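Local coordinates for periplasmic binding protein (Pseudomonas aeruginosa, PDB 2R79) that binds heme in the periplasm and probably delivers it to an inner-membrane transporter as part of bacterial heme uptake, at residues Q3-A8 with E22-G27; L12-V17 with L244-P249; L50-V55 with P72-Q77; L58-L63 with A81-E86; G65-G70 with T87-P92. All coordinates share one frame; numbering follows the deposited sequence.

Contact 1 of 5, residues Q3-A8 with E22-G27; sequences QRWVSA and ESKLVG
With CG beside the backbone N (chi1 -64°), Trp5 brings CD1 of its indole to Lys24 CB at 3.8 Å, and Lys24, set the same way at chi1 and extended beyond CG, crosses it at a slant. The two belong to a beta-alpha-beta unit in which strands 5-7 and 25-28 pair in parallel, joined by helix 10-18, within the N-terminal sheet of the periplasmic binding protein fold. Trp5 N donates to Lys24 O at 2.7 Å, and Val26 N returns a bond to Trp5 O at 2.7 Å. Between the pairs Trp5-Leu25 and Val6-Gly27 the register slips by one residue, a beta bulge; there Gly27 N also reaches Trp5 O, but weakly. Beyond it Ser7 N bonds to Gly27 O at 2.9 Å. On the side of Trp5, Leu25 CD2 packs against both Trp5 CB and Ser7 CB, and the indole is further enclosed by Leu104, Trp107 and Leu108 of helix 94-108, while its NE1 bonds to Pro2 O. On the other side of the sheet Val6 CG2 meets Val26 CG2 at 3.8 Å, their side chains crossing nearly at right angles. A second subunit reaches this edge, where its Arg281 bonds to Glu22 O and Leu25 O. The Arg4 chain, bent at chi3, lays its guanidinium across Val26, so that CG1 stands 3.2 Å above the plane and offset toward the rim.

Contact 2 of 5, residues L12-V17 with L244-P249; sequences LSEWVV and LGPRLP
Glu14 is the first residue of helix 10-18 here to reach the 244-249 segment, and it does so at both ends of its side chain. Its CB rests on Pro246 CG at 3.4 Å, and the chain beyond CG runs extended to place the carboxylate against Arg247. The arginine grips it side-on with two nitrogens: NE bonds to Glu14 OE1 at 2.7 Å and NH2 to Glu14 OE2 at 3.2 Å, a salt bridge in which the planes of the two groups are turned 53° apart and both oxygens are met from above the carboxylate plane. A water joins the same pair by another route, donating to Glu14 OE2 and accepting from Arg247 N. Residues 245-248 form a type I beta turn that leads into helix 248-259, so the contact ties the first helix of the N-terminal domain to the chain near the start of a helix more than 200 residues later. Asp236 and Thr238 give NH1 and NH2 of Arg247 further partners and so restrain the guanidinium. Next along the helix, Trp15 turns the face of its indole to Pro246, whose CD lies 3.7 Å from the centroid of the five-membered ring in a CH-pi contact. At the ring edge Trp15 NE1 donates in the indole plane to a lone pair of Leu244 O, 2.9 Å away and nearly straight at 166°.

Contact 3 of 5, residues L50-V55 with P72-Q77; sequences LAAEGV and PPVLKQ. With HEM (protoporphyrin IX containing Fe), chain D.
The start of helix 52-56, with Ala51 at its N-cap position, approaches the first turns of helix 72-80 most closely at Ala52 and Val74, whose CA atoms are 5.9 Å apart. These helices precede and follow strand 62-65, so the contact joins the two flanking elements of one strand of the parallel sheet. Ala52 CB faces two side chains of the second helix, meeting Val74 CG2 at 3.5 Å and the amide of Gln77, whose NE2 is also 3.5 Å from it. Val74 has CG2 anti to the backbone N, and this methyl touches Leu50 O at 3.6 Å as well as the alanine. Alongside, Leu50 CD1 meets Leu75 CD2 at 4.1 Å, and Met69 packs on both leucines. The other side of helix 52-56 borders a heme: Gly54 CA lies 3.4 Å from O1A of a heme propionate, and Ala51 CB touches the CAA and CBA carbons leading to that group. Arg203 of a third subunit bonds to this same heme, so it lies between subunits. With no hydrogen bond between the segments, the helices are held by van der Waals contact of methyl groups, and the Gln77 amide lies against Ala52 CB at the exposed rim.

Contact 4 of 5, residues L58-L63 with A81-E86; sequences LRPDIL and AGVRVE
Strand 62-65, helix 72-80 and strand 85-87 form a beta-alpha-beta unit, and this contact holds its two parallel strands together where they begin. Leu63 supplies both ends of the backbone pairing: its N donates to Arg84 O at 2.7 Å and its O accepts from Glu86 N at 2.7 Å, straddling Val85 as in regular parallel sheet. Leu63 and Val85 point the same way, side by side, with CD2 of the leucine 4.1 Å from CG2 of the valine. Val83 CG1 completes this apolar row by touching both Leu63 CB and Pro60 CG. On the opposite sheet face Ile62 CD1 packs on Glu86 CG at 3.6 Å, the two side chains crossing nearly at right angles. Arg84, extended from CG to NE, passes close by and donates from NE to Glu86 OE2 at 3.1 Å; the oxygen lies in the guanidinium plane and the bond is almost straight at 176°. This salt bridge within the 81-86 segment thus borders the isoleucine. The Leu63 face is covered by Leu78 of helix 72-80, closed by a Schellman motif with Gly82, of positive phi, as its C-prime residue. Across the sheet, Trp107 of helix 94-108 packs on Ile62 and Glu86 and makes a cation-pi contact with Arg84, while strand 5-7 flanks strand 62-65.

Contact 5 of 5, residues G65-G70 with T87-P92; sequences GTEEMG and TLSAKP
Just past the C-terminal ends of two neighbouring parallel strands, the loops that follow them meet close to the heme site, with the Glu68 side chain about 6 Å from that of Tyr46, the axial ligand of the iron. The sheet pairing ends as Leu88 N donates to Gly65 O at 2.7 Å. Beyond it the chain of residues 66-69 makes a type I turn, and Glu67, bent at chi2 (60°), folds its carboxylate back toward the other loop. There OE1 accepts from Ala90 N at 2.8 Å through its syn lone pair, while Glu67 OE2 comes within 2.6 Å of Leu88 O. Ala90 CB packs against Thr66 CB at 3.5 Å and also touches Glu67 OE1. In the second loop Lys91 N bonds to Ser89 OG, an ST turn. Glu68 turns instead to Gln47 and Gly242 N, its OE2 bonded to both. The bond from Ala90 N to Glu67 OE1 thus ties the two loops together by a side chain where the backbone pairing has stopped.

In the fold
Contacts 1, 4 and 5 follow one parallel sheet: strands 5-7 and 62-65 are neighbours in it, so contacts 1 and 4 join through backbone bonds, and contact 5 takes up the last pairing of contact 4 at the strand ends. Contact 3 lies on the flank of that sheet, where Leu50 and Leu75 meet Leu63 of contact 4 and Met69 of contact 5. Contact 2 is the most buried; contacts 3, 4 and 5 are nested inside the loop it closes. The other four are only partly buried, with exposed residues at contacts 1, 3 and 5. The salt bridge of contact 2 contrasts with the backbone pairing of contacts 1 and 4 and the methyl packing of contact 3.

Contact 1 of 5, residues Q3-A8 with E22-G27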
# COMPACT_ATOMS: atom_id res chain seq x y z
N GLN A 3 28.87 -8.49 25.66
CA GLN A 3 28.55 -7.39 24.75
C GLN A 3 27.97 -7.84 23.42
O GLN A 3 27.17 -7.13 22.82
CB GLN A 3 29.80 -6.55 24.49
CG GLN A 3 30.36 -5.89 25.72
CD GLN A 3 29.34 -5.02 26.43
OE1 GLN A 3 28.83 -4.06 25.86
NE2 GLN A 3 29.04 -5.36 27.67
N ARG A 4 28.38 -9.02 22.96
CA ARG A 4 27.88 -9.54 21.70
C ARG A 4 27.05 -10.79 21.97
O ARG A 4 27.57 -11.82 22.40
CB ARG A 4 29.03 -9.87 20.75
CG ARG A 4 29.99 -8.71 20.48
CD ARG A 4 30.71 -8.90 19.15
NE ARG A 4 30.10 -8.10 18.09
CZ ARG A 4 29.92 -8.51 16.84
NH1 ARG A 4 30.29 -9.73 16.48
NH2 ARG A 4 29.36 -7.70 15.95
N TRP A 5 25.75 -10.69 21.71
CA TRP A 5 24.82 -11.79 21.94
C TRP A 5 24.24 -12.39 20.67
O TRP A 5 23.95 -11.68 19.71
CB TRP A 5 23.63 -11.32 22.77
CG TRP A 5 23.92 -10.85 24.15
CD1 TRP A 5 24.89 -9.97 24.55
CD2 TRP A 5 23.16 -11.16 25.33
NE1 TRP A 5 24.77 -9.70 25.89
CE2 TRP A 5 23.72 -10.42 26.40
CE3 TRP A 5 22.06 -11.98 25.58
CZ2 TRP A 5 23.22 -10.49 27.70
CZ3 TRP A 5 21.55 -12.05 26.88
CH2 TRP A 5 22.13 -11.30 27.92
N VAL A 6 24.08 -13.71 20.68
CA VAL A 6 23.45 -14.41 19.58
C VAL A 6 22.30 -15.12 20.29
O VAL A 6 22.50 -15.76 21.32
CB VAL A 6 24.38 -15.43 18.91
CG1 VAL A 6 23.58 -16.40 18.06
CG2 VAL A 6 25.38 -14.70 18.04
N SER A 7 21.09 -14.97 19.77
CA SER A 7 19.94 -15.57 20.42
C SER A 7 19.11 -16.52 19.56
O SER A 7 18.77 -16.20 18.41
CB SER A 7 19.03 -14.47 20.97
OG SER A 7 17.88 -15.02 21.58
N ALA A 8 18.80 -17.68 20.13
CA ALA A 8 18.01 -18.71 19.48
C ALA A 8 16.72 -18.91 20.27
O ALA A 8 16.75 -19.26 21.44
CB ALA A 8 18.79 -20.01 19.43
N GLU A 22 18.84 -4.65 22.72
CA GLU A 22 18.84 -4.80 21.26
C GLU A 22 20.19 -4.54 20.60
O GLU A 22 20.57 -5.25 19.67
CB GLU A 22 17.80 -3.89 20.60
CG GLU A 22 17.54 -4.26 19.15
CD GLU A 22 16.51 -3.38 18.47
OE1 GLU A 22 15.61 -2.86 19.16
OE2 GLU A 22 16.58 -3.21 17.23
N SER A 23 20.92 -3.52 21.06
CA SER A 23 22.20 -3.20 20.46
C SER A 23 23.27 -4.24 20.78
O SER A 23 24.35 -4.22 20.21
CB SER A 23 22.68 -1.81 20.90
OG SER A 23 23.01 -1.79 22.28
N LYS A 24 22.97 -5.16 21.68
CA LYS A 24 23.94 -6.19 22.02
C LYS A 24 23.72 -7.47 21.22
O LYS A 24 24.56 -8.36 21.25
CB LYS A 24 23.91 -6.48 23.52
CG LYS A 24 24.45 -5.32 24.34
CD LYS A 24 24.51 -5.64 25.81
CE LYS A 24 25.16 -4.49 26.57
NZ LYS A 24 25.04 -4.67 28.04
N LEU A 25 22.60 -7.54 20.51
CA LEU A 25 22.29 -8.71 19.68
C LEU A 25 23.01 -8.61 18.34
O LEU A 25 22.77 -7.68 17.58
CB LEU A 25 20.78 -8.80 19.43
CG LEU A 25 19.88 -9.33 20.55
CD1 LEU A 25 18.41 -9.21 20.15
CD2 LEU A 25 20.24 -10.78 20.84
N VAL A 26 23.89 -9.56 18.04
CA VAL A 26 24.61 -9.54 16.77
C VAL A 26 24.10 -10.60 15.80
O VAL A 26 24.47 -10.61 14.63
CB VAL A 26 26.15 -9.72 16.96
CG1 VAL A 26 26.71 -8.57 17.78
CG2 VAL A 26 26.46 -11.05 17.61
N GLY A 27 23.25 -11.50 16.29
CA GLY A 27 22.70 -12.54 15.45
C GLY A 27 21.56 -13.28 16.11
O GLY A 27 21.52 -13.40 17.34

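Contact 2 of 5, residues L12-V17 with L244-P249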
# COMPACT_ATOMS: atom_id res chain seq x y z
N LEU A 12 12.86 -15.44 23.54
CA LEU A 12 14.06 -15.01 24.26
C LEU A 12 14.56 -13.70 23.64
O LEU A 12 14.85 -12.74 24.36
CB LEU A 12 15.14 -16.08 24.14
CG LEU A 12 15.45 -16.89 25.40
CD1 LEU A 12 14.17 -17.43 26.00
CD2 LEU A 12 16.42 -18.02 25.06
N SER A 13 14.64 -13.67 22.32
CA SER A 13 15.09 -12.49 21.60
C SER A 13 14.22 -11.28 21.90
O SER A 13 14.72 -10.17 22.08
CB SER A 13 15.09 -12.75 20.09
OG SER A 13 16.01 -13.77 19.75
N GLU A 14 12.91 -11.50 21.94
CA GLU A 14 11.99 -10.41 22.24
C GLU A 14 12.28 -9.84 23.62
O GLU A 14 12.24 -8.63 23.82
CB GLU A 14 10.53 -10.88 22.21
CG GLU A 14 10.04 -11.34 20.87
CD GLU A 14 8.53 -11.53 20.85
OE1 GLU A 14 7.81 -10.53 21.00
OE2 GLU A 14 8.07 -12.69 20.70
N TRP A 15 12.57 -10.73 24.57
CA TRP A 15 12.87 -10.30 25.93
C TRP A 15 14.14 -9.47 26.00
O TRP A 15 14.16 -8.44 26.67
CB TRP A 15 12.95 -11.50 26.87
CG TRP A 15 11.61 -11.92 27.36
CD1 TRP A 15 11.06 -13.17 27.26
CD2 TRP A 15 10.64 -11.10 28.01
NE1 TRP A 15 9.80 -13.17 27.81
CE2 TRP A 15 9.51 -11.91 28.27
CE3 TRP A 15 10.60 -9.75 28.40
CZ2 TRP A 15 8.36 -11.43 28.91
CZ3 TRP A 15 9.46 -9.27 29.03
CH2 TRP A 15 8.36 -10.10 29.28
N VAL A 16 15.19 -9.91 25.31
CA VAL A 16 16.44 -9.17 25.30
C VAL A 16 16.16 -7.75 24.81
O VAL A 16 16.59 -6.77 25.43
CB VAL A 16 17.49 -9.83 24.37
CG1 VAL A 16 18.68 -8.90 24.18
CG2 VAL A 16 17.96 -11.15 24.96
N VAL A 17 15.42 -7.64 23.72
CA VAL A 17 15.08 -6.33 23.18
C VAL A 17 14.23 -5.55 24.19
O VAL A 17 14.50 -4.38 24.46
CB VAL A 17 14.29 -6.45 21.86
CG1 VAL A 17 13.72 -5.11 21.47
CG2 VAL A 17 15.20 -6.96 20.75
N LEU A 244 7.58 -18.38 27.19
CA LEU A 244 6.61 -17.29 27.28
C LEU A 244 7.21 -15.96 26.87
O LEU A 244 8.16 -15.49 27.50
CB LEU A 244 6.08 -17.20 28.71
CG LEU A 244 4.90 -18.10 29.08
CD1 LEU A 244 4.81 -19.31 28.17
CD2 LEU A 244 5.03 -18.50 30.54
N GLY A 245 6.64 -15.35 25.83
CA GLY A 245 7.15 -14.08 25.34
C GLY A 245 6.35 -12.85 25.73
O GLY A 245 5.19 -12.97 26.14
N PRO A 246 6.93 -11.65 25.57
CA PRO A 246 6.30 -10.36 25.89
C PRO A 246 5.04 -9.99 25.12
O PRO A 246 4.29 -9.12 25.55
CB PRO A 246 7.44 -9.36 25.68
CG PRO A 246 8.22 -10.00 24.58
CD PRO A 246 8.26 -11.45 24.97
N ARG A 247 4.80 -10.64 23.99
CA ARG A 247 3.61 -10.33 23.20
C ARG A 247 2.40 -11.18 23.54
O ARG A 247 1.30 -10.91 23.06
CB ARG A 247 3.91 -10.47 21.70
CG ARG A 247 4.84 -9.40 21.13
CD ARG A 247 5.07 -9.65 19.64
NE ARG A 247 5.68 -10.96 19.41
CZ ARG A 247 5.37 -11.77 18.40
NH1 ARG A 247 4.45 -11.41 17.51
NH2 ARG A 247 5.96 -12.95 18.29
N LEU A 248 2.58 -12.20 24.38
CA LEU A 248 1.46 -13.06 24.75
C LEU A 248 0.28 -12.31 25.35
O LEU A 248 -0.87 -12.61 25.04
CB LEU A 248 1.91 -14.17 25.70
CG LEU A 248 2.71 -15.27 24.98
CD1 LEU A 248 3.13 -16.34 25.97
CD2 LEU A 248 1.84 -15.88 23.88
N PRO A 249 0.54 -11.32 26.22
CA PRO A 249 -0.60 -10.60 26.79
C PRO A 249 -1.51 -9.99 25.72
O PRO A 249 -2.73 -10.08 25.82
CB PRO A 249 0.07 -9.55 27.68
CG PRO A 249 1.26 -10.30 28.19
CD PRO A 249 1.78 -10.96 26.92
O HOH W 1 5.86 -12.97 22.62

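Contact 3 of 5, residues L50-V55 with P72-Q77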
# COMPACT_ATOMS: atom_id res chain seq x y z
N LEU A 50 21.09 -25.28 14.60
CA LEU A 50 22.07 -24.20 14.52
C LEU A 50 23.29 -24.50 13.66
O LEU A 50 23.75 -25.64 13.58
CB LEU A 50 22.55 -23.80 15.92
CG LEU A 50 21.54 -23.14 16.86
CD1 LEU A 50 22.23 -22.78 18.16
CD2 LEU A 50 20.96 -21.90 16.20
N ALA A 51 23.79 -23.45 13.03
CA ALA A 51 24.97 -23.53 12.18
C ALA A 51 26.17 -23.12 13.03
O ALA A 51 26.34 -21.95 13.35
CB ALA A 51 24.82 -22.57 10.99
N ALA A 52 26.99 -24.10 13.41
CA ALA A 52 28.17 -23.83 14.23
C ALA A 52 29.01 -22.70 13.62
O ALA A 52 29.23 -21.67 14.25
CB ALA A 52 29.01 -25.09 14.37
N GLU A 53 29.47 -22.92 12.39
CA GLU A 53 30.28 -21.93 11.69
C GLU A 53 29.56 -20.57 11.64
O GLU A 53 30.19 -19.52 11.63
CB GLU A 53 30.57 -22.43 10.27
CG GLU A 53 31.24 -21.41 9.35
CD GLU A 53 31.49 -21.97 7.95
OE1 GLU A 53 30.56 -22.55 7.36
OE2 GLU A 53 32.63 -21.81 7.44
N GLY A 54 28.23 -20.61 11.61
CA GLY A 54 27.45 -19.39 11.57
C GLY A 54 27.55 -18.53 12.81
O GLY A 54 27.63 -17.30 12.72
N VAL A 55 27.54 -19.15 13.99
CA VAL A 55 27.62 -18.39 15.23
C VAL A 55 29.05 -17.93 15.49
O VAL A 55 29.27 -16.80 15.91
CB VAL A 55 27.12 -19.23 16.44
CG1 VAL A 55 25.80 -19.89 16.11
CG2 VAL A 55 28.14 -20.27 16.82
N PRO A 72 22.54 -31.18 19.87
CA PRO A 72 23.51 -31.28 20.97
C PRO A 72 24.98 -31.24 20.56
O PRO A 72 25.78 -30.52 21.15
CB PRO A 72 23.13 -32.59 21.64
CG PRO A 72 21.65 -32.65 21.43
CD PRO A 72 21.52 -32.24 19.98
N PRO A 73 25.37 -32.02 19.53
CA PRO A 73 26.78 -32.00 19.13
C PRO A 73 27.28 -30.61 18.72
O PRO A 73 28.41 -30.24 19.03
CB PRO A 73 26.82 -33.00 17.98
CG PRO A 73 25.44 -32.93 17.41
CD PRO A 73 24.58 -32.89 18.64
N VAL A 74 26.44 -29.85 18.02
CA VAL A 74 26.82 -28.51 17.58
C VAL A 74 27.01 -27.58 18.77
O VAL A 74 27.94 -26.78 18.80
CB VAL A 74 25.76 -27.91 16.60
CG1 VAL A 74 24.49 -27.53 17.34
CG2 VAL A 74 26.33 -26.69 15.90
N LEU A 75 26.14 -27.69 19.77
CA LEU A 75 26.25 -26.85 20.96
C LEU A 75 27.54 -27.20 21.70
O LEU A 75 28.21 -26.33 22.25
CB LEU A 75 25.05 -27.07 21.90
CG LEU A 75 23.66 -26.62 21.41
CD1 LEU A 75 22.62 -27.00 22.45
CD2 LEU A 75 23.65 -25.12 21.17
N LYS A 76 27.89 -28.49 21.70
CA LYS A 76 29.10 -28.95 22.36
C LYS A 76 30.36 -28.40 21.70
O LYS A 76 31.22 -27.84 22.39
CB LYS A 76 29.15 -30.49 22.36
CG LYS A 76 28.02 -31.13 23.17
CD LYS A 76 28.05 -30.68 24.63
CE LYS A 76 26.80 -31.11 25.38
NZ LYS A 76 26.60 -32.59 25.33
N GLN A 77 30.47 -28.53 20.38
CA GLN A 77 31.64 -28.02 19.69
C GLN A 77 31.74 -26.51 19.91
O GLN A 77 32.84 -25.95 19.92
CB GLN A 77 31.59 -28.34 18.19
CG GLN A 77 30.52 -27.59 17.40
CD GLN A 77 30.65 -27.82 15.89
OE1 GLN A 77 31.68 -27.52 15.29
NE2 GLN A 77 29.60 -28.37 15.29
CHA HEM D . 26.05 -19.93 4.94
CHB HEM D . 21.48 -18.37 3.96
CHC HEM D . 22.93 -17.01 -0.47
CHD HEM D . 27.44 -18.63 0.44
C1A HEM D . 24.66 -19.63 5.08
C2A HEM D . 23.86 -19.80 6.28
C3A HEM D . 22.58 -19.40 5.98
C4A HEM D . 22.60 -18.93 4.61
CMA HEM D . 21.35 -19.46 6.88
CAA HEM D . 24.28 -20.32 7.65
CBA HEM D . 24.84 -19.24 8.57
CGA HEM D . 26.20 -18.73 8.12
O1A HEM D . 27.19 -19.50 8.17
O2A HEM D . 26.28 -17.55 7.70
C1B HEM D . 21.45 -17.93 2.63
C2B HEM D . 20.30 -17.34 1.96
C3B HEM D . 20.71 -16.95 0.71
C4B HEM D . 22.11 -17.32 0.61
CMB HEM D . 18.87 -17.25 2.53
CAB HEM D . 19.94 -16.36 -0.29
CBB HEM D . 19.05 -15.35 -0.10
C1C HEM D . 24.29 -17.35 -0.61
C2C HEM D . 25.11 -16.98 -1.74
C3C HEM D . 26.39 -17.38 -1.47
C4C HEM D . 26.32 -18.08 -0.20
CMC HEM D . 24.66 -16.29 -3.01
CAC HEM D . 27.52 -16.98 -2.18
CBC HEM D . 28.18 -17.76 -3.07
C1D HEM D . 27.43 -19.16 1.73
C2D HEM D . 28.62 -19.64 2.39
C3D HEM D . 28.25 -20.04 3.62
C4D HEM D . 26.82 -19.75 3.77
CMD HEM D . 30.03 -19.70 1.80
CAD HEM D . 29.21 -20.77 4.56
CBD HEM D . 28.88 -22.24 4.86
CGD HEM D . 28.99 -23.15 3.64
O1D HEM D . 28.77 -24.38 3.81
O2D HEM D . 29.29 -22.67 2.52
NA HEM D . 23.87 -19.12 4.04
NB HEM D . 22.55 -17.97 1.77
NC HEM D . 25.03 -18.04 0.34
ND HEM D . 26.32 -19.24 2.58
FE HEM D . 24.40 -18.77 2.13

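Contact 4 of 5, residues L58-L63 with A81-E86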
# COMPACT_ATOMS: atom_id res chain seq x y z
N LEU A 58 30.35 -14.69 14.11
CA LEU A 58 29.90 -13.47 14.75
C LEU A 58 30.69 -13.11 16.00
O LEU A 58 30.42 -12.10 16.64
CB LEU A 58 28.41 -13.59 15.09
CG LEU A 58 27.46 -13.75 13.90
CD1 LEU A 58 26.05 -14.01 14.39
CD2 LEU A 58 27.50 -12.49 13.05
N ARG A 59 31.66 -13.94 16.36
CA ARG A 59 32.48 -13.67 17.55
C ARG A 59 31.57 -13.33 18.74
O ARG A 59 31.70 -12.27 19.35
CB ARG A 59 33.42 -12.49 17.27
CG ARG A 59 34.19 -12.60 15.96
CD ARG A 59 35.19 -11.46 15.79
NE ARG A 59 34.56 -10.13 15.76
CZ ARG A 59 33.72 -9.71 14.82
NH1 ARG A 59 33.38 -10.51 13.81
NH2 ARG A 59 33.22 -8.48 14.88
N PRO A 60 30.64 -14.24 19.08
CA PRO A 60 29.72 -14.01 20.20
C PRO A 60 30.33 -14.20 21.59
O PRO A 60 31.15 -15.10 21.80
CB PRO A 60 28.62 -15.02 19.94
CG PRO A 60 29.40 -16.19 19.41
CD PRO A 60 30.35 -15.52 18.43
N ASP A 61 29.93 -13.34 22.52
CA ASP A 61 30.40 -13.45 23.89
C ASP A 61 29.47 -14.42 24.60
O ASP A 61 29.84 -15.05 25.59
CB ASP A 61 30.36 -12.09 24.59
CG ASP A 61 31.46 -11.17 24.13
OD1 ASP A 61 32.65 -11.57 24.21
OD2 ASP A 61 31.16 -10.04 23.69
N ILE A 62 28.25 -14.54 24.09
CA ILE A 62 27.27 -15.42 24.70
C ILE A 62 26.22 -15.92 23.72
O ILE A 62 25.81 -15.20 22.82
CB ILE A 62 26.55 -14.71 25.88
CG1 ILE A 62 25.51 -15.65 26.50
CG2 ILE A 62 25.90 -13.43 25.39
CD1 ILE A 62 24.81 -15.06 27.71
N LEU A 63 25.82 -17.16 23.91
CA LEU A 63 24.79 -17.77 23.08
C LEU A 63 23.69 -18.21 24.04
O LEU A 63 23.95 -18.98 24.97
CB LEU A 63 25.34 -18.99 22.33
CG LEU A 63 24.26 -19.85 21.65
CD1 LEU A 63 23.46 -19.00 20.68
CD2 LEU A 63 24.90 -21.02 20.92
N ALA A 81 34.74 -24.35 21.67
CA ALA A 81 35.39 -23.26 20.94
C ALA A 81 35.48 -22.00 21.79
O ALA A 81 35.88 -20.94 21.30
CB ALA A 81 34.62 -22.98 19.66
N GLY A 82 35.11 -22.11 23.06
CA GLY A 82 35.18 -20.97 23.96
C GLY A 82 33.91 -20.14 24.06
O GLY A 82 33.86 -19.18 24.84
N VAL A 83 32.89 -20.49 23.28
CA VAL A 83 31.63 -19.75 23.31
C VAL A 83 30.82 -20.03 24.58
O VAL A 83 30.59 -21.18 24.95
CB VAL A 83 30.74 -20.09 22.09
CG1 VAL A 83 29.44 -19.30 22.17
CG2 VAL A 83 31.48 -19.78 20.79
N ARG A 84 30.40 -18.96 25.26
CA ARG A 84 29.60 -19.10 26.47
C ARG A 84 28.16 -19.44 26.08
O ARG A 84 27.44 -18.60 25.54
CB ARG A 84 29.63 -17.81 27.27
CG ARG A 84 28.76 -17.82 28.50
CD ARG A 84 28.77 -16.47 29.18
NE ARG A 84 27.85 -16.42 30.31
CZ ARG A 84 27.67 -15.35 31.08
NH1 ARG A 84 28.37 -14.24 30.84
NH2 ARG A 84 26.80 -15.38 32.07
N VAL A 85 27.74 -20.68 26.35
CA VAL A 85 26.40 -21.12 26.01
C VAL A 85 25.49 -21.21 27.23
O VAL A 85 25.74 -21.99 28.15
CB VAL A 85 26.42 -22.50 25.32
CG1 VAL A 85 25.01 -23.01 25.09
CG2 VAL A 85 27.16 -22.40 24.01
N GLU A 86 24.42 -20.41 27.23
CA GLU A 86 23.46 -20.40 28.33
C GLU A 86 22.16 -21.05 27.88
O GLU A 86 21.71 -20.86 26.75
CB GLU A 86 23.18 -18.97 28.78
CG GLU A 86 24.35 -18.23 29.37
CD GLU A 86 24.85 -18.85 30.65
OE1 GLU A 86 24.02 -19.20 31.51
OE2 GLU A 86 26.09 -18.97 30.81

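Contact 5 of 5, residues G65-G70 with T87-P92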
# COMPACT_ATOMS: atom_id res chain seq x y z
N GLY A 65 19.65 -19.79 24.56
CA GLY A 65 18.61 -20.58 23.93
C GLY A 65 17.91 -21.40 24.99
O GLY A 65 18.25 -21.31 26.17
N THR A 66 16.92 -22.19 24.58
CA THR A 66 16.20 -23.02 25.53
C THR A 66 16.56 -24.48 25.30
O THR A 66 17.56 -24.78 24.65
CB THR A 66 14.67 -22.86 25.39
OG1 THR A 66 14.25 -23.38 24.11
CG2 THR A 66 14.26 -21.40 25.49
N GLU A 67 15.75 -25.38 25.84
CA GLU A 67 15.98 -26.82 25.68
C GLU A 67 15.86 -27.20 24.22
O GLU A 67 16.58 -28.08 23.74
CB GLU A 67 14.94 -27.62 26.48
CG GLU A 67 14.92 -27.34 27.97
CD GLU A 67 14.63 -25.89 28.29
OE1 GLU A 67 13.60 -25.37 27.80
OE2 GLU A 67 15.42 -25.28 29.04
N GLU A 68 14.94 -26.55 23.51
CA GLU A 68 14.72 -26.84 22.09
C GLU A 68 15.81 -26.33 21.16
O GLU A 68 15.68 -26.41 19.94
CB GLU A 68 13.35 -26.31 21.65
CG GLU A 68 13.03 -24.89 22.05
CD GLU A 68 11.54 -24.58 22.00
OE1 GLU A 68 10.76 -25.33 22.64
OE2 GLU A 68 11.14 -23.60 21.34
N MET A 69 16.90 -25.80 21.73
CA MET A 69 18.01 -25.32 20.92
C MET A 69 18.98 -26.48 20.70
O MET A 69 19.29 -27.22 21.64
CB MET A 69 18.74 -24.18 21.64
CG MET A 69 20.11 -23.85 21.04
SD MET A 69 20.91 -22.42 21.79
CE MET A 69 21.31 -23.06 23.43
N GLY A 70 19.43 -26.65 19.47
CA GLY A 70 20.34 -27.73 19.16
C GLY A 70 20.81 -27.75 17.71
O GLY A 70 20.72 -26.73 17.02
N THR A 87 21.54 -21.81 28.78
CA THR A 87 20.28 -22.46 28.44
C THR A 87 19.19 -22.00 29.39
O THR A 87 19.24 -22.27 30.58
CB THR A 87 20.40 -23.99 28.53
OG1 THR A 87 21.37 -24.44 27.57
CG2 THR A 87 19.05 -24.64 28.22
N LEU A 88 18.21 -21.28 28.85
CA LEU A 88 17.10 -20.81 29.65
C LEU A 88 15.98 -21.83 29.52
O LEU A 88 16.14 -22.84 28.84
CB LEU A 88 16.64 -19.43 29.19
CG LEU A 88 17.52 -18.29 29.72
CD1 LEU A 88 18.93 -18.42 29.15
CD2 LEU A 88 16.93 -16.96 29.33
N SER A 89 14.86 -21.56 30.17
CA SER A 89 13.73 -22.49 30.15
C SER A 89 12.61 -22.12 29.18
O SER A 89 12.17 -20.98 29.13
CB SER A 89 13.16 -22.63 31.56
OG SER A 89 12.03 -23.48 31.56
N ALA A 90 12.14 -23.12 28.43
CA ALA A 90 11.05 -22.91 27.48
C ALA A 90 9.73 -23.39 28.09
O ALA A 90 8.69 -23.31 27.46
CB ALA A 90 11.33 -23.66 26.19
N LYS A 91 9.79 -23.87 29.32
CA LYS A 91 8.58 -24.36 29.98
C LYS A 91 7.49 -23.29 30.06
O LYS A 91 7.75 -22.13 30.37
CB LYS A 91 8.92 -24.88 31.38
CG LYS A 91 9.82 -26.10 31.34
CD LYS A 91 10.15 -26.61 32.73
CE LYS A 91 11.12 -27.79 32.67
NZ LYS A 91 11.53 -28.24 34.03
N PRO A 92 6.24 -23.69 29.76
CA PRO A 92 5.03 -22.87 29.75
C PRO A 92 4.49 -22.47 31.12
O PRO A 92 3.37 -22.84 31.47
CB PRO A 92 4.01 -23.74 29.01
CG PRO A 92 4.85 -24.76 28.28
CD PRO A 92 5.94 -25.05 29.26